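Local coordinates for protein poly-beta-1,6-N-acetyl-D-glucosamine N-deacetylase (Aggregatibacter actinomycetemcomitans, PDB 4U10) that probably hydrolyses acetamide C-N bonds of poly-beta-1,6-N-acetyl-D-glucosamine through this metal-binding polysaccharide deacetylase domain, one part of a longer protein, at residues F25-S30 with R247-T252; S102-P107 with L119-F124; A154-S159 with P167-N172; P162-P167 with V207-Q212; N182-D187 with D215-A220. One frame throughout, in Å; residues are numbered along the deposited sequence.

Contact 1: residues F25-S30 with R247-T252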
# COMPACT_ATOMS: atom_id res chain seq x y z
N PHE A 25 6.57 -1.06 13.80
CA PHE A 25 6.66 -0.13 12.72
C PHE A 25 5.57 0.92 12.82
O PHE A 25 4.58 0.72 13.50
CB PHE A 25 6.60 -0.90 11.41
CG PHE A 25 7.82 -1.73 11.15
CD1 PHE A 25 8.93 -1.19 10.50
CD2 PHE A 25 7.85 -3.08 11.53
CE1 PHE A 25 10.06 -1.97 10.26
CE2 PHE A 25 8.97 -3.88 11.27
CZ PHE A 25 10.07 -3.31 10.65
N PRO A 26 5.74 2.05 12.10
CA PRO A 26 4.76 3.09 12.19
C PRO A 26 3.31 2.68 11.81
O PRO A 26 3.11 1.81 10.98
CB PRO A 26 5.31 4.18 11.25
CG PRO A 26 6.79 3.89 11.17
CD PRO A 26 6.88 2.41 11.24
N GLN A 27 2.34 3.33 12.45
CA GLN A 27 0.89 3.12 12.20
C GLN A 27 0.39 1.71 12.50
O GLN A 27 -0.66 1.29 11.96
CB GLN A 27 0.55 3.54 10.77
CG GLN A 27 0.37 5.05 10.66
CD GLN A 27 1.67 5.84 10.78
OE1 GLN A 27 2.55 5.70 9.94
NE2 GLN A 27 1.76 6.71 11.82
N THR A 28 1.12 0.95 13.31
CA THR A 28 0.62 -0.35 13.70
C THR A 28 -0.58 -0.15 14.64
O THR A 28 -0.52 0.64 15.57
CB THR A 28 1.70 -1.22 14.38
OG1 THR A 28 2.81 -1.42 13.49
CG2 THR A 28 1.16 -2.56 14.84
N ILE A 29 -1.70 -0.85 14.37
CA ILE A 29 -2.88 -0.76 15.24
C ILE A 29 -3.29 -2.17 15.72
O ILE A 29 -2.69 -3.15 15.30
CB ILE A 29 -4.05 -0.09 14.54
CG1 ILE A 29 -4.58 -0.96 13.40
CG2 ILE A 29 -3.64 1.26 14.03
CD1 ILE A 29 -5.89 -0.43 12.88
N SER A 30 -4.28 -2.23 16.62
CA SER A 30 -4.76 -3.47 17.19
C SER A 30 -5.86 -3.98 16.29
O SER A 30 -6.54 -3.22 15.58
CB SER A 30 -5.33 -3.28 18.64
OG SER A 30 -6.47 -2.43 18.59
N ARG A 247 -6.02 8.67 0.15
CA ARG A 247 -6.33 7.75 1.18
C ARG A 247 -6.24 8.42 2.54
O ARG A 247 -5.45 9.37 2.75
CB ARG A 247 -5.36 6.54 1.12
CG ARG A 247 -5.28 5.79 -0.23
CD ARG A 247 -4.51 4.48 -0.03
NE ARG A 247 -3.09 4.75 0.32
CZ ARG A 247 -2.22 3.85 0.76
NH1 ARG A 247 -2.57 2.59 0.94
NH2 ARG A 247 -0.97 4.21 1.07
N LEU A 248 -7.01 7.91 3.50
CA LEU A 248 -6.82 8.29 4.87
C LEU A 248 -5.78 7.40 5.55
O LEU A 248 -5.96 6.19 5.63
CB LEU A 248 -8.17 8.19 5.61
CG LEU A 248 -8.10 8.53 7.10
CD1 LEU A 248 -7.64 9.97 7.29
CD2 LEU A 248 -9.47 8.27 7.65
N LEU A 249 -4.70 7.97 6.07
CA LEU A 249 -3.73 7.18 6.84
C LEU A 249 -4.24 6.83 8.21
O LEU A 249 -4.49 7.73 9.02
CB LEU A 249 -2.41 7.97 7.00
CG LEU A 249 -1.28 7.33 7.81
CD1 LEU A 249 -0.87 6.04 7.16
CD2 LEU A 249 -0.08 8.26 7.97
N ILE A 250 -4.41 5.54 8.50
CA ILE A 250 -4.95 5.11 9.75
C ILE A 250 -3.85 5.08 10.83
O ILE A 250 -2.74 4.62 10.61
CB ILE A 250 -5.59 3.71 9.61
CG1 ILE A 250 -6.66 3.67 8.49
CG2 ILE A 250 -6.17 3.27 10.93
CD1 ILE A 250 -7.94 4.46 8.80
N ASP A 251 -4.17 5.53 12.03
CA ASP A 251 -3.26 5.28 13.17
C ASP A 251 -4.08 4.93 14.41
O ASP A 251 -5.36 4.90 14.36
CB ASP A 251 -2.35 6.50 13.43
CG ASP A 251 -3.12 7.82 13.58
OD1 ASP A 251 -4.05 7.94 14.42
OD2 ASP A 251 -2.74 8.78 12.89
N THR A 252 -3.39 4.65 15.51
CA THR A 252 -4.08 4.27 16.76
C THR A 252 -5.01 5.33 17.30
O THR A 252 -5.78 4.98 18.17
CB THR A 252 -3.13 4.00 17.89
OG1 THR A 252 -2.32 5.13 18.01
CG2 THR A 252 -2.29 2.80 17.64
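Thr28 OG1 donates to the carbonyl O of Phe25 over 2.8 Å, reaching it from above the carbonyl plane, while the backbone N of Thr28 adds a second, weak bond to the same oxygen. Both bonds lie across a type II beta turn from Phe25 to Thr28, and threonine suits its last position because the hydroxyl can reach back to reinforce the weak backbone link. The carbonyl O of Thr28 itself rests against the methyl CG2 of Thr252, 3.5 Å away.

Gln27, the third residue of the turn, takes a left-handed backbone conformation and carries much of the contact. Chi1 of -81° sets its CG against Ile250 O, 3.1 Å away, and the bend at chi2 (72°) then brings CD near Leu249 CD2. The two side chains meet at about a right angle, with Leu249 CD1 3.8 Å from Gln27 CG. One residue further on, Ile29 turns its branches to two neighbours: CG2 lies 3.7 Å from the backbone N of Thr252, and CD1 meets Ile250 CG2 at 4.2 Å. A beta-branched residue fits here because it can touch both at once. The carboxylate of Asp251 turns to the backbone N of Glu253.

No hydrogen bond spans the two segments; each is tied instead to strand 3-13. Strands 29-30 and 248-249 both run parallel to that strand, which carries the zinc ligand His10. Leu249 packs on His10, and Arg247 forms a salt bridge with Asp74, which binds the same zinc as His10. Parallel strands round 3-13, with zinc ligands among them, fit the distorted beta/alpha barrel of polysaccharide deacetylases.

Contact 2: residues S102-P107 with L119-F124; sequences SWLDTP and LPRNVF
Arg121 reaches across to the backbone that follows Trp103 and spends its guanidinium on carbonyls. NE donates to Thr106 O over 2.9 Å, with that oxygen in the guanidinium plane and an N-H...O angle of 143°. NH2 donates to Leu104 O at 3.0 Å, but here the acceptor is tilted out of the plane. Val125 O takes a further bond from NH2, and NH1 adds a weak one to Phe124 O. The bend at chi2 (73°) curls the long chain so that several carbonyls are met at once.

Trp103 O lies over one face of the guanidinium and is already engaged by the backbone N of Thr106, 3.2 Å away. Ser102 O is satisfied by Thr106 OG1 over 2.7 Å, in the carbonyl plane; threonine suits this place because its hydroxyl can turn back to a carbonyl four residues earlier.

Beside this polar cluster, the rings of Trp103 and Phe124 meet obliquely, planes at 36°, with Trp103 CE3 3.3 Å from Phe124 CE1. Leu104 CD1 lies against Phe124 CB. Trp103 also meets the ring of the zinc ligand His149. Since its partners here are neutral carbonyl oxygens, the guanidinium probably keeps its charge while its N-H groups bridge separate pieces of backbone at Leu104, Thr106 and Val125.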
# COMPACT_ATOMS: atom_id res chain seq x y z
N SER A 102 10.83 -6.79 -3.37
CA SER A 102 12.18 -7.35 -3.05
C SER A 102 12.23 -7.97 -1.61
O SER A 102 13.08 -8.83 -1.29
CB SER A 102 13.27 -6.28 -3.21
OG SER A 102 13.28 -5.36 -2.16
N TRP A 103 11.37 -7.49 -0.71
CA TRP A 103 11.27 -8.07 0.62
C TRP A 103 10.72 -9.51 0.48
O TRP A 103 11.33 -10.47 0.95
CB TRP A 103 10.42 -7.19 1.57
CG TRP A 103 11.00 -5.90 1.84
CD1 TRP A 103 12.29 -5.47 1.49
CD2 TRP A 103 10.39 -4.81 2.53
NE1 TRP A 103 12.47 -4.19 1.93
CE2 TRP A 103 11.33 -3.76 2.56
CE3 TRP A 103 9.12 -4.60 3.11
CZ2 TRP A 103 11.06 -2.55 3.17
CZ3 TRP A 103 8.85 -3.38 3.71
CH2 TRP A 103 9.80 -2.39 3.75
N LEU A 104 9.64 -9.66 -0.26
CA LEU A 104 9.08 -10.98 -0.50
C LEU A 104 10.05 -11.90 -1.26
O LEU A 104 10.06 -13.11 -1.05
CB LEU A 104 7.77 -10.90 -1.23
CG LEU A 104 6.58 -10.57 -0.28
CD1 LEU A 104 6.83 -9.43 0.69
CD2 LEU A 104 5.35 -10.31 -1.10
N ASP A 105 10.82 -11.32 -2.17
CA ASP A 105 11.79 -12.07 -2.98
C ASP A 105 13.08 -12.47 -2.25
O ASP A 105 13.91 -13.18 -2.80
CB ASP A 105 12.17 -11.26 -4.22
CG ASP A 105 11.18 -11.38 -5.35
OD1 ASP A 105 10.29 -12.21 -5.32
OD2 ASP A 105 11.29 -10.57 -6.30
N THR A 106 13.27 -11.97 -1.04
CA THR A 106 14.39 -12.34 -0.21
C THR A 106 14.23 -13.83 0.18
O THR A 106 13.20 -14.25 0.65
CB THR A 106 14.47 -11.40 1.04
OG1 THR A 106 14.56 -10.03 0.60
CG2 THR A 106 15.68 -11.72 1.90
N PRO A 107 15.24 -14.64 -0.10
CA PRO A 107 15.22 -16.03 0.29
C PRO A 107 15.00 -16.21 1.80
O PRO A 107 15.44 -15.38 2.57
CB PRO A 107 16.64 -16.52 -0.11
CG PRO A 107 17.08 -15.56 -1.18
CD PRO A 107 16.52 -14.24 -0.75
N LEU A 119 16.21 -7.17 9.14
CA LEU A 119 14.99 -7.75 9.67
C LEU A 119 14.84 -9.26 9.32
O LEU A 119 15.11 -9.65 8.16
CB LEU A 119 13.79 -7.02 9.05
CG LEU A 119 13.49 -5.61 9.49
CD1 LEU A 119 12.41 -5.04 8.55
CD2 LEU A 119 13.02 -5.63 10.92
N PRO A 120 14.36 -10.08 10.28
CA PRO A 120 14.03 -11.46 9.99
C PRO A 120 13.13 -11.50 8.77
O PRO A 120 12.34 -10.57 8.56
CB PRO A 120 13.30 -11.92 11.26
CG PRO A 120 13.81 -11.04 12.36
CD PRO A 120 14.05 -9.72 11.69
N ARG A 121 13.32 -12.50 7.92
CA ARG A 121 12.49 -12.62 6.73
C ARG A 121 10.96 -12.75 7.10
O ARG A 121 10.11 -12.32 6.32
CB ARG A 121 13.00 -13.75 5.83
CG ARG A 121 12.07 -14.21 4.69
CD ARG A 121 11.99 -13.18 3.56
NE ARG A 121 11.04 -13.56 2.50
CZ ARG A 121 9.72 -13.51 2.62
NH1 ARG A 121 9.16 -13.06 3.74
NH2 ARG A 121 8.95 -13.84 1.60
N ASN A 122 10.62 -13.30 8.26
CA ASN A 122 9.18 -13.51 8.60
C ASN A 122 8.51 -12.41 9.27
O ASN A 122 7.36 -12.53 9.67
CB ASN A 122 8.98 -14.70 9.42
CG ASN A 122 9.49 -15.90 8.75
OD1 ASN A 122 8.97 -16.30 7.69
ND2 ASN A 122 10.51 -16.50 9.34
N VAL A 123 9.15 -11.28 9.29
CA VAL A 123 8.38 -10.09 9.41
C VAL A 123 7.38 -9.99 8.23
O VAL A 123 6.30 -9.40 8.43
CB VAL A 123 9.27 -8.86 9.52
CG1 VAL A 123 8.41 -7.60 9.58
CG2 VAL A 123 10.13 -8.99 10.78
N PHE A 124 7.72 -10.58 7.08
CA PHE A 124 6.90 -10.43 5.87
C PHE A 124 6.29 -11.69 5.36
O PHE A 124 6.80 -12.79 5.60
CB PHE A 124 7.72 -9.75 4.77
CG PHE A 124 8.31 -8.44 5.22
CD1 PHE A 124 7.53 -7.34 5.35
CD2 PHE A 124 9.64 -8.36 5.64
CE1 PHE A 124 8.06 -6.15 5.84
CE2 PHE A 124 10.18 -7.17 6.12
CZ PHE A 124 9.39 -6.07 6.22

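Contact 3: residues A154-S159 with P167-N172; sequences ANPAGS and PEYKNN
This is a surface contact in which a tyrosine ring lies against a beta turn far from the zinc sites. The turn, type I from Asn155 to Gly158, caps the connection between strands 151-153 and 160-162, and strand 169-170, which forms a small antiparallel pair with 173-174, brings Tyr169 up to it.

Inside the turn region, Asn155 OD1 accepts two backbone N-H groups, in a nearly straight bond (172°) from Ser159 and a weak one from Ala157, the latter closing an Asx turn. Asparagine suits the place because its short amide can fold back over the turn it begins. Gly158, the last residue of the turn, has a positive phi at which a side chain would crowd the preceding carbonyl, and so glycine fits. At the base, Ala154 N binds Ser159 O over 2.7 Å.

Tyr169 holds its CG trans to the backbone N (chi1 -172°), which carries the ring out along the turn. A flat aromatic ring suits this place because the Asn155-Pro156 peptide and the pyrrolidine can lie over its face; Asn155 O is 3.7 Å from Tyr169 CD2. Another ring, that of Tyr174, meets Tyr169 edge-to-face. A salt bridge, with only a weak hydrogen bond in it, joins Lys170 NZ to Glu168 OE1, 3.3 Å apart.

Nearer the strand's start, one water donates to Ala154 O and to Pro167 O, 2.7 Å from each, tying backbones that have no direct bond between them. At the other end, Pro156 CG makes a CH-pi contact 4.1 Å from the centroid of the Tyr169 ring, 27° off the ring normal.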
# COMPACT_ATOMS: atom_id res chain seq x y z
N ALA A 154 20.20 12.61 0.04
CA ALA A 154 19.65 13.57 -0.94
C ALA A 154 20.48 14.88 -1.09
O ALA A 154 20.10 15.77 -1.88
CB ALA A 154 18.25 13.92 -0.52
N ASN A 155 21.52 15.01 -0.27
CA ASN A 155 22.43 16.14 -0.35
C ASN A 155 23.84 15.91 0.27
O ASN A 155 24.10 14.90 0.92
CB ASN A 155 21.74 17.45 0.10
CG ASN A 155 21.66 17.62 1.61
OD1 ASN A 155 22.49 17.14 2.38
ND2 ASN A 155 20.68 18.42 2.04
N PRO A 156 24.78 16.85 0.03
CA PRO A 156 26.12 16.60 0.63
C PRO A 156 26.17 16.64 2.17
O PRO A 156 27.09 16.06 2.75
CB PRO A 156 27.02 17.67 0.01
CG PRO A 156 26.22 18.35 -1.08
CD PRO A 156 24.76 18.03 -0.86
N ALA A 157 25.24 17.32 2.82
CA ALA A 157 25.24 17.42 4.28
C ALA A 157 24.71 16.19 4.99
O ALA A 157 24.74 16.10 6.23
CB ALA A 157 24.42 18.62 4.69
N GLY A 158 24.17 15.25 4.21
CA GLY A 158 23.67 13.98 4.71
C GLY A 158 22.16 13.93 4.98
O GLY A 158 21.73 13.15 5.80
N SER A 159 21.37 14.75 4.31
CA SER A 159 19.91 14.71 4.42
C SER A 159 19.46 13.42 3.71
O SER A 159 20.07 13.04 2.74
CB SER A 159 19.26 15.98 3.81
OG SER A 159 18.05 15.71 3.05
N PRO A 167 16.47 12.66 -6.43
CA PRO A 167 17.72 12.19 -6.95
C PRO A 167 18.72 11.97 -5.80
O PRO A 167 18.80 12.77 -4.87
CB PRO A 167 18.18 13.33 -7.87
CG PRO A 167 16.96 14.16 -8.15
CD PRO A 167 16.24 14.07 -6.82
N GLU A 168 19.43 10.87 -5.88
CA GLU A 168 20.45 10.49 -4.98
C GLU A 168 21.77 11.25 -5.15
O GLU A 168 22.21 11.51 -6.25
CB GLU A 168 20.71 9.01 -5.20
CG GLU A 168 21.47 8.41 -4.05
CD GLU A 168 21.66 6.90 -4.19
OE1 GLU A 168 21.40 6.26 -5.26
OE2 GLU A 168 22.01 6.35 -3.16
N TYR A 169 22.36 11.56 -4.01
CA TYR A 169 23.65 12.12 -3.90
C TYR A 169 24.58 11.04 -3.38
O TYR A 169 24.44 10.61 -2.27
CB TYR A 169 23.63 13.28 -2.91
CG TYR A 169 24.93 14.02 -2.92
CD1 TYR A 169 25.16 15.06 -3.84
CD2 TYR A 169 25.94 13.67 -2.05
CE1 TYR A 169 26.38 15.73 -3.88
CE2 TYR A 169 27.18 14.31 -2.09
CZ TYR A 169 27.39 15.35 -3.01
OH TYR A 169 28.59 16.02 -3.01
N LYS A 170 25.45 10.55 -4.24
CA LYS A 170 26.46 9.53 -3.91
C LYS A 170 27.64 9.77 -4.84
O LYS A 170 27.50 10.41 -5.91
CB LYS A 170 25.91 8.12 -4.10
CG LYS A 170 25.43 7.87 -5.50
CD LYS A 170 24.98 6.44 -5.72
CE LYS A 170 24.55 6.34 -7.16
NZ LYS A 170 23.52 7.31 -7.60
N ASN A 171 28.80 9.26 -4.43
CA ASN A 171 30.05 9.50 -5.14
C ASN A 171 30.29 11.00 -5.31
O ASN A 171 30.74 11.44 -6.35
CB ASN A 171 30.04 8.82 -6.49
CG ASN A 171 29.75 7.33 -6.42
OD1 ASN A 171 30.16 6.59 -5.50
ND2 ASN A 171 29.05 6.86 -7.42
N ASN A 172 29.90 11.78 -4.31
CA ASN A 172 30.05 13.23 -4.30
C ASN A 172 29.34 13.94 -5.46
O ASN A 172 29.80 14.96 -5.96
CB ASN A 172 31.54 13.59 -4.19
CG ASN A 172 32.13 13.25 -2.82
OD1 ASN A 172 33.08 12.49 -2.71
ND2 ASN A 172 31.53 13.81 -1.76
O HOH W 1 18.50 15.31 -4.01

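Contact 4: residues P162-P167 with V207-Q212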
# COMPACT_ATOMS: atom_id res chain seq x y z
N PRO A 162 12.88 9.92 0.86
CA PRO A 162 12.40 8.68 0.25
C PRO A 162 12.94 8.55 -1.13
O PRO A 162 12.83 9.47 -1.90
CB PRO A 162 10.85 8.87 0.21
CG PRO A 162 10.54 9.77 1.32
CD PRO A 162 11.79 10.63 1.56
N ALA A 163 13.52 7.40 -1.44
CA ALA A 163 14.15 7.14 -2.69
C ALA A 163 13.32 7.43 -3.94
O ALA A 163 13.88 7.74 -4.98
CB ALA A 163 14.65 5.66 -2.72
N VAL A 164 12.01 7.27 -3.86
CA VAL A 164 11.16 7.52 -4.99
C VAL A 164 11.22 8.99 -5.42
O VAL A 164 11.14 9.26 -6.61
CB VAL A 164 9.69 7.10 -4.67
CG1 VAL A 164 8.71 7.63 -5.71
CG2 VAL A 164 9.57 5.61 -4.65
N VAL A 165 11.39 9.91 -4.48
CA VAL A 165 11.09 11.32 -4.76
C VAL A 165 12.28 12.25 -4.79
O VAL A 165 12.07 13.48 -4.89
CB VAL A 165 10.01 11.92 -3.82
CG1 VAL A 165 8.69 11.21 -4.01
CG2 VAL A 165 10.43 11.92 -2.36
N ALA A 166 13.51 11.71 -4.75
CA ALA A 166 14.74 12.52 -4.65
C ALA A 166 15.86 11.90 -5.47
O ALA A 166 16.14 10.73 -5.25
CB ALA A 166 15.17 12.57 -3.18
N PRO A 167 16.47 12.66 -6.43
CA PRO A 167 17.72 12.19 -6.95
C PRO A 167 18.72 11.97 -5.80
O PRO A 167 18.80 12.77 -4.87
CB PRO A 167 18.18 13.33 -7.87
CG PRO A 167 16.96 14.16 -8.15
CD PRO A 167 16.24 14.07 -6.82
N VAL A 207 1.28 1.82 -5.08
CA VAL A 207 1.09 2.51 -3.84
C VAL A 207 2.39 3.13 -3.39
O VAL A 207 3.39 2.42 -3.18
CB VAL A 207 0.52 1.57 -2.75
CG1 VAL A 207 0.25 2.37 -1.48
CG2 VAL A 207 -0.75 0.84 -3.22
N TRP A 208 2.38 4.43 -3.11
CA TRP A 208 3.66 5.14 -2.87
C TRP A 208 4.09 4.89 -1.45
O TRP A 208 3.26 5.05 -0.52
CB TRP A 208 3.47 6.64 -3.06
CG TRP A 208 2.97 7.01 -4.43
CD1 TRP A 208 1.82 7.68 -4.72
CD2 TRP A 208 3.63 6.76 -5.68
NE1 TRP A 208 1.72 7.82 -6.07
CE2 TRP A 208 2.80 7.27 -6.69
CE3 TRP A 208 4.82 6.12 -6.05
CZ2 TRP A 208 3.13 7.16 -8.02
CZ3 TRP A 208 5.13 6.03 -7.35
CH2 TRP A 208 4.29 6.54 -8.33
N PRO A 209 5.37 4.49 -1.24
CA PRO A 209 5.91 4.49 0.13
C PRO A 209 5.74 5.84 0.79
O PRO A 209 6.08 6.87 0.19
CB PRO A 209 7.43 4.22 -0.13
CG PRO A 209 7.37 3.25 -1.27
CD PRO A 209 6.39 3.99 -2.18
N TYR A 210 5.23 5.82 2.03
CA TYR A 210 5.07 7.00 2.87
C TYR A 210 4.14 8.01 2.23
O TYR A 210 4.14 9.15 2.61
CB TYR A 210 6.47 7.65 3.09
CG TYR A 210 7.66 6.67 3.33
CD1 TYR A 210 7.73 5.88 4.43
CD2 TYR A 210 8.71 6.59 2.43
CE1 TYR A 210 8.78 4.99 4.63
CE2 TYR A 210 9.80 5.74 2.63
CZ TYR A 210 9.83 4.95 3.74
OH TYR A 210 10.92 4.10 3.93
N GLY A 211 3.36 7.65 1.22
CA GLY A 211 2.45 8.64 0.63
C GLY A 211 3.13 9.59 -0.36
O GLY A 211 2.47 10.45 -0.90
N GLN A 212 4.45 9.46 -0.60
CA GLN A 212 5.16 10.48 -1.32
C GLN A 212 5.47 10.07 -2.76
O GLN A 212 6.03 9.01 -3.03
CB GLN A 212 6.46 10.87 -0.60
CG GLN A 212 6.24 11.39 0.83
CD GLN A 212 5.32 12.62 0.85
OE1 GLN A 212 4.38 12.72 1.70
NE2 GLN A 212 5.51 13.54 -0.12
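Val164 sends its two methyls to different neighbours across the contact. With chi1 at 167°, CG1 stands trans to the backbone N and approaches Trp208 CE3 at 4.2 Å, while CG2 turns to Pro209 CD. Val165 adopts the other common valine rotamer: its CG1 sits beside its own N (chi1 -64°) and comes within 3.6 Å of Gln212 O. Two successive valines can therefore line one wall while their branches serve different residues.

Both are held in a type I beta turn from Pro162 to Val165, closed by Val165 N to Pro162 O at 3.0 Å. Opposite it is a tight loop after strand 205-207, where Trp208 O accepts Gly211 N and Pro209 O accepts Gln212 N. In this deacetylase fold the loop borders the zinc site: Pro209 lies near the metal ligand His144, and Tyr210 near His149.

Tyr210 has a left-handed backbone, and its chi1 of -40° swings the ring toward Pro162. The approach is oblique, CD2 of Tyr210 lying 3.8 Å from Pro162 CB. Gln212 CB lies 4.1 Å from Val165 CG1, and beyond it the bend at chi2 leads the amide end away. The indole of Trp208 is stacked on Phe213.

Contact 5: residues N182-D187 with D215-A220; sequences NRLVQD and DVAIDA
Leu184 drives the close-packed half of this helix pair. Its chi2 of -171° extends CD1 straight across to the other helix, where it meets Ala217 CA at 3.6 Å and Val216 CG1 at 3.7 Å. Nearer the backbone, Leu184 CB abuts Ala220 CB, also 3.7 Å apart. Leucine is long enough to bridge to the residues one turn earlier, and alanines at 217 and 220 are small enough to let the helices come near: their axes approach to 8.8 Å. Ala220 is the point of closest backbone approach, its CB touching the backbone N of Val185 as well.

The other half is looser. Val185 is partly exposed; its CG2 lies 3.9 Å from Ala220 CB, and beyond this touch no side chain of the two segments meets another. A water fills the role instead, donating to Val185 O at 2.9 Å and to Ala220 O at 2.7 Å and so joining carbonyls that could not bond each other directly. On the second helix, Asp219 directs its carboxylate to Lys181, a salt bridge that links it to the turn of helix 177-199 just before Asn182.

The two helices run the same general way, crossing at -34°, and the contact is almost wholly apolar on its buried side. Arg183 takes no part in it, binding the carbonyls of Ala163 and Ala166 and the carboxylate of Glu175. Helix 215-222 thus lies against the long helix 177-199, with Phe188 of the latter touching Ala220, Val164 reaching Ala217 from the loop after strand 160-162, and Trp208 packing on Ala217 from the loop after strand 205-207.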
# COMPACT_ATOMS: atom_id res chain seq x y z
N ASN A 182 15.59 6.65 -14.72
CA ASN A 182 15.97 5.28 -14.98
C ASN A 182 15.83 4.39 -13.74
O ASN A 182 15.43 3.26 -13.81
CB ASN A 182 17.47 5.24 -15.39
CG ASN A 182 17.71 5.45 -16.88
OD1 ASN A 182 16.79 5.69 -17.66
ND2 ASN A 182 18.99 5.33 -17.28
N ARG A 183 16.29 4.92 -12.61
CA ARG A 183 16.25 4.22 -11.33
C ARG A 183 14.79 3.89 -10.98
O ARG A 183 14.52 2.77 -10.63
CB ARG A 183 16.91 5.03 -10.18
CG ARG A 183 16.82 4.35 -8.82
CD ARG A 183 17.89 4.83 -7.82
NE ARG A 183 17.81 6.29 -7.62
CZ ARG A 183 16.95 6.92 -6.80
NH1 ARG A 183 16.09 6.25 -6.01
NH2 ARG A 183 16.95 8.24 -6.76
N LEU A 184 13.85 4.83 -11.15
CA LEU A 184 12.44 4.54 -10.93
C LEU A 184 11.80 3.60 -11.96
O LEU A 184 11.08 2.63 -11.62
CB LEU A 184 11.65 5.83 -10.89
CG LEU A 184 12.14 6.99 -10.07
CD1 LEU A 184 11.05 8.06 -10.03
CD2 LEU A 184 12.58 6.63 -8.68
N VAL A 185 12.05 3.86 -13.25
CA VAL A 185 11.49 3.02 -14.27
C VAL A 185 11.92 1.56 -14.06
O VAL A 185 11.10 0.67 -14.13
CB VAL A 185 11.92 3.46 -15.68
CG1 VAL A 185 11.41 2.46 -16.72
CG2 VAL A 185 11.36 4.86 -15.97
N GLN A 186 13.18 1.29 -13.81
CA GLN A 186 13.60 -0.12 -13.73
C GLN A 186 13.12 -0.79 -12.46
O GLN A 186 12.78 -1.97 -12.50
CB GLN A 186 15.11 -0.29 -13.91
CG GLN A 186 15.64 0.37 -15.21
CD GLN A 186 14.81 0.03 -16.46
OE1 GLN A 186 14.79 0.78 -17.45
NE2 GLN A 186 14.09 -1.04 -16.41
N ASP A 187 13.14 -0.05 -11.34
CA ASP A 187 12.65 -0.62 -10.08
C ASP A 187 11.17 -0.99 -10.22
O ASP A 187 10.79 -2.09 -9.87
CB ASP A 187 12.82 0.34 -8.92
CG ASP A 187 12.38 -0.28 -7.60
OD1 ASP A 187 11.17 -0.14 -7.34
OD2 ASP A 187 13.22 -0.93 -6.93
N ASP A 215 5.89 13.75 -10.29
CA ASP A 215 5.64 13.53 -11.70
C ASP A 215 6.56 12.51 -12.34
O ASP A 215 6.12 11.74 -13.21
CB ASP A 215 5.67 14.87 -12.53
CG ASP A 215 6.94 15.67 -12.36
OD1 ASP A 215 7.60 15.68 -11.28
OD2 ASP A 215 7.26 16.33 -13.36
N VAL A 216 7.80 12.43 -11.91
CA VAL A 216 8.69 11.45 -12.53
C VAL A 216 8.26 10.02 -12.12
O VAL A 216 8.19 9.09 -12.92
CB VAL A 216 10.16 11.76 -12.16
CG1 VAL A 216 11.12 10.65 -12.61
CG2 VAL A 216 10.58 13.08 -12.81
N ALA A 217 7.96 9.86 -10.85
CA ALA A 217 7.52 8.59 -10.32
C ALA A 217 6.23 8.19 -11.01
O ALA A 217 6.04 7.05 -11.37
CB ALA A 217 7.31 8.70 -8.83
N ILE A 218 5.33 9.15 -11.24
CA ILE A 218 4.03 8.81 -11.84
C ILE A 218 4.25 8.25 -13.22
O ILE A 218 3.64 7.26 -13.61
CB ILE A 218 3.10 10.07 -11.96
CG1 ILE A 218 2.38 10.31 -10.64
CG2 ILE A 218 2.04 9.81 -13.00
CD1 ILE A 218 1.70 11.66 -10.55
N ASP A 219 5.11 8.89 -13.99
CA ASP A 219 5.32 8.48 -15.36
C ASP A 219 6.11 7.14 -15.43
O ASP A 219 5.87 6.33 -16.30
CB ASP A 219 6.05 9.54 -16.16
CG ASP A 219 6.22 9.15 -17.65
OD1 ASP A 219 5.18 9.07 -18.34
OD2 ASP A 219 7.37 8.84 -18.09
N ALA A 220 7.00 6.94 -14.47
CA ALA A 220 7.75 5.67 -14.34
C ALA A 220 6.81 4.52 -14.06
O ALA A 220 6.98 3.46 -14.65
CB ALA A 220 8.81 5.74 -13.21
O HOH W 2 8.44 1.24 -15.24

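How the contacts relate
From the N terminus, residues 25-30 open contact 1, which closes only at 247-252, so all the others nest within its loop. Contact 2 is a short loop of its own, finished before contact 3 opens. Contact 3 opens before contact 4 and crosses it, sharing Pro167; contact 4 in turn crosses contact 5, whose helices straddle its second segment. Contacts 3 and 5 follow in series. Phe25 joins contacts 1 and 2 by packing on Leu119, and Val207 meets Arg247 between contacts 4 and 1. Together they tie the strands beside 3-13 to the loops round the zinc ions, and those loops to the surface turn at 154-159 and the helix pair 177-199 and 215-222.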